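Local coordinates for putative uncharacterized protein (Methanosarcina barkeri str. Fusaro, PDB 3P43) that probably acts as a manganese-dependent 3'-phosphoesterase in DNA repair, as a member of the LigD phosphoesterase superfamily, at residues 103-111 with 120-130. Residues are numbered along the deposited sequence; the frame is centred on the assembly and turned at random.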
loop_
_atom_site.group_PDB
_atom_site.type_symbol
_atom_site.label_atom_id
_atom_site.label_comp_id
_atom_site.label_asym_id
_atom_site.label_seq_id
_atom_site.Cartn_x
_atom_site.Cartn_y
_atom_site.Cartn_z
ATOM N N TRP A 103 0.860 -9.803 4.406
ATOM C CA TRP A 103 -0.457 -9.734 5.030
ATOM C C TRP A 103 -1.569 -10.024 4.028
ATOM O O TRP A 103 -2.546 -10.698 4.354
ATOM C CB TRP A 103 -0.666 -8.363 5.656
ATOM C CG TRP A 103 -1.956 -8.210 6.412
ATOM C CD1 TRP A 103 -2.215 -8.637 7.683
ATOM C CD2 TRP A 103 -3.149 -7.548 5.963
ATOM N NE1 TRP A 103 -3.494 -8.296 8.047
ATOM C CE2 TRP A 103 -4.088 -7.626 7.010
ATOM C CE3 TRP A 103 -3.516 -6.906 4.775
ATOM C CZ2 TRP A 103 -5.368 -7.091 6.903
ATOM C CZ3 TRP A 103 -4.788 -6.370 4.674
ATOM C CH2 TRP A 103 -5.696 -6.465 5.731
ATOM N N ASP A 104 -1.426 -9.501 2.813
ATOM C CA ASP A 104 -2.334 -9.844 1.725
ATOM C C ASP A 104 -1.598 -9.740 0.396
ATOM O O ASP A 104 -0.553 -9.097 0.294
ATOM C CB ASP A 104 -3.568 -8.934 1.716
ATOM C CG ASP A 104 -4.709 -9.495 0.866
ATOM O OD1 ASP A 104 -4.683 -10.695 0.530
ATOM O OD2 ASP A 104 -5.640 -8.735 0.540
ATOM N N ARG A 105 -2.151 -10.373 -0.626
ATOM C CA ARG A 105 -1.525 -10.378 -1.935
ATOM C C ARG A 105 -2.562 -10.687 -3.007
ATOM O O ARG A 105 -3.424 -11.544 -2.822
ATOM C CB ARG A 105 -0.393 -11.409 -1.974
ATOM C CG ARG A 105 0.464 -11.323 -3.222
ATOM C CD ARG A 105 1.231 -12.605 -3.473
ATOM N NE ARG A 105 1.762 -12.614 -4.832
ATOM C CZ ARG A 105 2.913 -12.052 -5.181
ATOM N NH1 ARG A 105 3.655 -11.451 -4.263
ATOM N NH2 ARG A 105 3.321 -12.095 -6.443
ATOM N N GLY A 106 -2.488 -9.987 -4.131
ATOM C CA GLY A 106 -3.445 -10.235 -5.184
ATOM C C GLY A 106 -3.127 -9.486 -6.454
ATOM O O GLY A 106 -1.998 -9.055 -6.677
ATOM N N THR A 107 -4.145 -9.338 -7.288
ATOM C CA THR A 107 -4.047 -8.547 -8.503
ATOM C C THR A 107 -5.054 -7.420 -8.397
ATOM O O THR A 107 -5.885 -7.396 -7.485
ATOM C CB THR A 107 -4.382 -9.380 -9.740
ATOM O OG1 THR A 107 -5.673 -9.977 -9.571
ATOM C CG2 THR A 107 -3.334 -10.482 -9.950
ATOM N N PHE A 108 -4.979 -6.481 -9.327
ATOM C CA PHE A 108 -5.899 -5.360 -9.314
ATOM C C PHE A 108 -6.126 -4.803 -10.709
ATOM O O PHE A 108 -5.301 -4.994 -11.604
ATOM C CB PHE A 108 -5.400 -4.264 -8.369
ATOM C CG PHE A 108 -4.202 -3.518 -8.874
ATOM C CD1 PHE A 108 -4.355 -2.319 -9.557
ATOM C CD2 PHE A 108 -2.923 -4.003 -8.658
ATOM C CE1 PHE A 108 -3.254 -1.620 -10.017
ATOM C CE2 PHE A 108 -1.816 -3.306 -9.116
ATOM C CZ PHE A 108 -1.984 -2.114 -9.799
ATOM N N GLU A 109 -7.262 -4.132 -10.881
ATOM C CA GLU A 109 -7.572 -3.407 -12.102
ATOM C C GLU A 109 -7.498 -1.928 -11.770
ATOM O O GLU A 109 -8.103 -1.477 -10.794
ATOM C CB GLU A 109 -8.969 -3.772 -12.603
ATOM C CG GLU A 109 -9.082 -5.192 -13.146
ATOM C CD GLU A 109 -10.485 -5.777 -13.029
ATOM O OE1 GLU A 109 -11.172 -5.515 -12.015
ATOM O OE2 GLU A 109 -10.893 -6.521 -13.949
ATOM N N LEU A 110 -6.742 -1.177 -12.564
ATOM C CA LEU A 110 -6.578 0.250 -12.326
ATOM C C LEU A 110 -7.720 1.013 -12.975
ATOM O O LEU A 110 -7.890 0.966 -14.189
ATOM C CB LEU A 110 -5.240 0.739 -12.881
ATOM C CG LEU A 110 -4.925 2.228 -12.732
ATOM C CD1 LEU A 110 -4.656 2.578 -11.274
ATOM C CD2 LEU A 110 -3.740 2.618 -13.609
ATOM N N LEU A 111 -8.500 1.714 -12.161
ATOM C CA LEU A 111 -9.688 2.398 -12.648
ATOM C C LEU A 111 -9.377 3.830 -13.042
ATOM O O LEU A 111 -9.956 4.360 -13.984
ATOM C CB LEU A 111 -10.795 2.375 -11.591
ATOM C CG LEU A 111 -11.169 0.971 -11.110
ATOM C CD1 LEU A 111 -12.316 1.035 -10.120
ATOM C CD2 LEU A 111 -11.519 0.076 -12.296
ATOM N N VAL A 120 -8.466 1.918 -7.618
ATOM C CA VAL A 120 -8.154 0.569 -8.081
ATOM C C VAL A 120 -9.175 -0.455 -7.593
ATOM O O VAL A 120 -9.761 -0.300 -6.526
ATOM C CB VAL A 120 -6.764 0.129 -7.598
ATOM C CG1 VAL A 120 -5.701 1.030 -8.169
ATOM C CG2 VAL A 120 -6.712 0.139 -6.070
ATOM N N SER A 121 -9.394 -1.500 -8.381
ATOM C CA SER A 121 -10.222 -2.606 -7.928
ATOM C C SER A 121 -9.321 -3.761 -7.504
ATOM O O SER A 121 -8.633 -4.359 -8.331
ATOM C CB SER A 121 -11.186 -3.053 -9.022
ATOM O OG SER A 121 -12.006 -4.103 -8.556
ATOM N N LEU A 122 -9.319 -4.062 -6.210
ATOM C CA LEU A 122 -8.424 -5.076 -5.665
ATOM C C LEU A 122 -9.048 -6.469 -5.626
ATOM O O LEU A 122 -10.236 -6.626 -5.340
ATOM C CB LEU A 122 -7.977 -4.687 -4.254
ATOM C CG LEU A 122 -7.313 -3.322 -4.069
ATOM C CD1 LEU A 122 -6.832 -3.186 -2.638
ATOM C CD2 LEU A 122 -6.161 -3.156 -5.026
ATOM N N GLU A 123 -8.229 -7.480 -5.898
ATOM C CA GLU A 123 -8.673 -8.864 -5.804
ATOM C C GLU A 123 -7.738 -9.663 -4.902
ATOM O O GLU A 123 -6.903 -10.425 -5.381
ATOM C CB GLU A 123 -8.752 -9.498 -7.196
ATOM C CG GLU A 123 -9.328 -10.904 -7.207
ATOM C CD GLU A 123 -10.675 -10.984 -6.510
ATOM O OE1 GLU A 123 -11.652 -10.394 -7.025
ATOM O OE2 GLU A 123 -10.753 -11.637 -5.444
ATOM N N GLY A 124 -7.874 -9.467 -3.594
ATOM C CA GLY A 124 -7.061 -10.176 -2.622
ATOM C C GLY A 124 -7.908 -11.039 -1.704
ATOM O O GLY A 124 -9.092 -11.261 -1.966
ATOM N N LYS A 125 -7.300 -11.527 -0.628
ATOM C CA LYS A 125 -7.994 -12.388 0.324
ATOM C C LYS A 125 -8.554 -11.575 1.483
ATOM O O LYS A 125 -9.535 -11.963 2.109
ATOM C CB LYS A 125 -7.048 -13.459 0.869
ATOM C CG LYS A 125 -6.546 -14.439 -0.171
ATOM C CD LYS A 125 -5.753 -15.547 0.493
ATOM C CE LYS A 125 -5.370 -16.634 -0.498
ATOM N NZ LYS A 125 -4.614 -17.730 0.170
ATOM N N GLU A 126 -7.906 -10.455 1.777
ATOM C CA GLU A 126 -8.386 -9.541 2.803
ATOM C C GLU A 126 -9.059 -8.358 2.135
ATOM O O GLU A 126 -10.157 -7.953 2.511
ATOM C CB GLU A 126 -7.225 -9.053 3.665
ATOM C CG GLU A 126 -6.379 -10.162 4.258
ATOM C CD GLU A 126 -7.131 -10.994 5.286
ATOM O OE1 GLU A 126 -8.379 -11.011 5.257
ATOM O OE2 GLU A 126 -6.468 -11.633 6.127
ATOM N N LEU A 127 -8.390 -7.815 1.127
ATOM C CA LEU A 127 -8.875 -6.633 0.441
ATOM C C LEU A 127 -9.511 -7.011 -0.887
ATOM O O LEU A 127 -8.842 -7.525 -1.791
ATOM C CB LEU A 127 -7.728 -5.643 0.212
ATOM C CG LEU A 127 -6.822 -5.327 1.403
ATOM C CD1 LEU A 127 -5.895 -4.178 1.051
ATOM C CD2 LEU A 127 -7.645 -4.992 2.644
ATOM N N LYS A 128 -10.808 -6.756 -0.999
ATOM C CA LYS A 128 -11.518 -6.937 -2.255
ATOM C C LYS A 128 -12.354 -5.705 -2.575
ATOM O O LYS A 128 -12.916 -5.078 -1.682
ATOM C CB LYS A 128 -12.428 -8.160 -2.190
ATOM C CG LYS A 128 -11.731 -9.445 -1.827
ATOM C CD LYS A 128 -12.742 -10.563 -1.646
ATOM C CE LYS A 128 -12.064 -11.874 -1.277
ATOM N NZ LYS A 128 -11.284 -11.730 -0.019
ATOM N N GLY A 129 -12.441 -5.369 -3.856
ATOM C CA GLY A 129 -13.289 -4.277 -4.289
ATOM C C GLY A 129 -12.536 -2.979 -4.496
ATOM O O GLY A 129 -11.304 -2.949 -4.492
ATOM N N ILE A 130 -13.284 -1.895 -4.661
ATOM C CA ILE A 130 -12.683 -0.633 -5.056
ATOM C C ILE A 130 -12.091 0.131 -3.880
ATOM O O ILE A 130 -12.751 0.349 -2.869
ATOM C CB ILE A 130 -13.675 0.252 -5.834
ATOM C CG1 ILE A 130 -14.313 -0.551 -6.974
ATOM C CG2 ILE A 130 -12.970 1.488 -6.381
ATOM C CD1 ILE A 130 -15.459 0.166 -7.655
HETATM O O HOH W 1 -3.686 -11.414 6.710
HETATM O O HOH W 2 -10.062 -6.535 -9.532
#
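The carboxylate of buried D104 takes up three successive backbone N-H groups of the turn at 125-127. Its OD1 receives K125 N through the syn lone pair at 3.0 Å, while OD2 accepts both L127 N, at 3.0 Å, and E126 N, the latter from well above the carboxylate plane. CG of D104 stands anti to the backbone N (chi1 -164°), which carries the acid across to the turn. An asparagine in its place would probably leave at least one of these amides without its acceptor, because the amide NH2 would face an N-H donor. Segments 103-111 and 120-123 pair within the antiparallel hairpin of strands 98-114 and 117-123 in the curled beta barrel. E109 and S121 make a hydrogen-bonded pair (S121 N to E109 O, 2.7 Å); E123 N donates to T107 O. W103 and D104 both face V34 on strand 31-38, a classic beta bulge. CG of E126 lies over the W103 six-membered ring in a CH-pi contact, 4.0 Å from its centroid, whereas CD2 of L127 meets the ring edge in plane. On the F108 side, V120 CG1 touches L110 CD1 at 3.6 Å and L122 CD2 packs against F108 CB; L48 and F46 of strand 42-50 extend this layer.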